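Local coordinates for glycosyl hydrolases family 2, sugar binding domain protein (Bacteroides uniformis str. 3978 T3 ii, PDB 6D1P), which is a beta-glucuronidase of glycoside hydrolase family 2 from a human gut bacterium, probably cleaving glucuronic acid from O-linked conjugates, at residues Q709-K715 and I743-D747. Sequence-based numbering, arbitrary orientation.
Sequences QTRTWGK and IRCLD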
# COMPACT_ATOMS: atom_id res chain seq x y z
N GLN A 709 38.32 11.46 -25.22
CA GLN A 709 37.93 12.86 -25.09
C GLN A 709 39.04 13.61 -24.37
O GLN A 709 39.39 13.27 -23.23
CB GLN A 709 36.60 12.98 -24.36
CG GLN A 709 36.31 14.36 -23.78
CD GLN A 709 34.97 14.41 -23.05
OE1 GLN A 709 33.99 13.79 -23.49
NE2 GLN A 709 34.92 15.12 -21.92
N THR A 710 39.58 14.62 -25.03
CA THR A 710 40.67 15.40 -24.48
C THR A 710 40.21 16.73 -23.92
O THR A 710 40.95 17.34 -23.14
CB THR A 710 41.74 15.64 -25.55
OG1 THR A 710 41.16 16.33 -26.66
CG2 THR A 710 42.30 14.31 -26.02
N ARG A 711 39.02 17.19 -24.28
CA ARG A 711 38.50 18.38 -23.63
C ARG A 711 38.08 18.04 -22.21
O ARG A 711 37.57 16.95 -21.93
CB ARG A 711 37.36 18.98 -24.45
CG ARG A 711 37.82 19.45 -25.82
CD ARG A 711 37.01 20.62 -26.37
NE ARG A 711 36.68 21.61 -25.34
CZ ARG A 711 36.06 22.76 -25.59
NH1 ARG A 711 35.77 23.61 -24.61
NH2 ARG A 711 35.71 23.05 -26.84
N THR A 712 38.37 18.95 -21.29
CA THR A 712 37.96 18.84 -19.90
C THR A 712 36.58 19.49 -19.73
O THR A 712 36.04 20.10 -20.66
CB THR A 712 39.00 19.49 -19.01
OG1 THR A 712 39.22 20.82 -19.49
CG2 THR A 712 40.32 18.72 -19.11
N TRP A 713 35.99 19.36 -18.54
CA TRP A 713 34.60 19.75 -18.35
C TRP A 713 34.41 20.53 -17.06
O TRP A 713 35.11 20.30 -16.07
CB TRP A 713 33.67 18.53 -18.35
CG TRP A 713 34.02 17.54 -17.30
CD1 TRP A 713 33.53 17.49 -16.02
CD2 TRP A 713 34.93 16.44 -17.42
NE1 TRP A 713 34.08 16.43 -15.35
CE2 TRP A 713 34.95 15.77 -16.18
CE3 TRP A 713 35.74 15.97 -18.46
CZ2 TRP A 713 35.74 14.65 -15.95
CZ3 TRP A 713 36.54 14.85 -18.23
CH2 TRP A 713 36.53 14.20 -16.98
N GLY A 714 33.46 21.46 -17.09
CA GLY A 714 33.00 22.15 -15.90
C GLY A 714 31.86 21.41 -15.23
O GLY A 714 31.62 20.22 -15.50
N LYS A 715 31.16 22.11 -14.35
CA LYS A 715 30.08 21.46 -13.62
C LYS A 715 28.88 21.22 -14.54
O LYS A 715 28.68 21.95 -15.51
CB LYS A 715 29.65 22.28 -12.41
CG LYS A 715 30.45 21.98 -11.13
CD LYS A 715 30.86 20.49 -10.99
CE LYS A 715 30.65 19.94 -9.56
NZ LYS A 715 29.21 19.71 -9.23
N ILE A 743 30.46 19.96 -23.18
CA ILE A 743 31.35 18.84 -22.91
C ILE A 743 30.68 17.91 -21.90
O ILE A 743 30.21 18.36 -20.84
CB ILE A 743 32.71 19.33 -22.40
CG1 ILE A 743 33.28 20.41 -23.33
CG2 ILE A 743 33.68 18.17 -22.27
CD1 ILE A 743 33.32 19.98 -24.80
N ARG A 744 30.64 16.62 -22.22
CA ARG A 744 30.12 15.63 -21.28
C ARG A 744 30.89 15.71 -19.96
O ARG A 744 32.12 15.80 -19.94
CB ARG A 744 30.21 14.22 -21.87
CG ARG A 744 29.55 13.14 -20.97
CD ARG A 744 29.56 11.72 -21.57
NE ARG A 744 28.66 11.60 -22.72
CZ ARG A 744 28.36 10.46 -23.34
NH1 ARG A 744 28.87 9.30 -22.94
NH2 ARG A 744 27.51 10.49 -24.37
N CYS A 745 30.16 15.69 -18.85
CA CYS A 745 30.77 15.69 -17.52
C CYS A 745 31.04 14.25 -17.14
O CYS A 745 30.16 13.55 -16.63
CB CYS A 745 29.86 16.37 -16.51
SG CYS A 745 29.25 17.95 -17.06
N LEU A 746 32.27 13.79 -17.35
CA LEU A 746 32.56 12.37 -17.31
C LEU A 746 32.74 11.83 -15.89
O LEU A 746 32.90 10.61 -15.72
CB LEU A 746 33.81 12.08 -18.15
CG LEU A 746 33.58 12.16 -19.67
CD1 LEU A 746 34.90 12.12 -20.44
CD2 LEU A 746 32.68 11.02 -20.12
N ASP A 747 32.70 12.69 -14.88
CA ASP A 747 32.72 12.22 -13.50
C ASP A 747 31.47 12.67 -12.74
O ASP A 747 31.48 12.71 -11.51
CB ASP A 747 33.99 12.69 -12.79
CG ASP A 747 34.06 14.20 -12.69
OD1 ASP A 747 34.92 14.72 -11.95
OD2 ASP A 747 33.24 14.87 -13.34
O HOH W 1 31.53 15.62 -24.83
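Trp713 lays one face of its indole over the backbone of Cys745 and Leu746, joining the loop after strand 698-709, which ends a sheet of an E-set-like (DUF4982) domain and apparently links two beta domains, to the loop between strands 730-738 and 751-756. Two CH-pi contacts make the stack: Cys745 CA lies 3.8 Å from the centroid of the five-membered ring, and Leu746 CB sits over the six-membered one. From the ring edge, Trp713 NE1 donates to Asp747 OD2 (2.7 Å, N-H...O 144°), approaching from above the carboxylate plane. Trp713 CG stands between its backbone N and carbonyl carbon (chi1 58°), which turns the indole toward 743-747. With an alanine here, Asp747 OD2 would probably lose its indole donor and the Cys745-Leu746 backbone its aromatic cover. Beside the ring, Ile743 CG2 packs against Trp713 CB, while Ile743 CD1 lies over one guanidinium face of Arg711, toward its rim, 3.8 Å from Arg711 NE. The extended Gln709 reaches in between Ile743 CG2 and Leu746 CD1; its NE2 bonds Arg711 O at 3.2 Å and, weakly, Arg744 O at 3.5 Å. Farther out, Trp634 of strand 632-634 meets the indole edge-to-face, and Asp739 accepts two backbone N-H groups, Gly714 at OD2 and Ile743 at OD1.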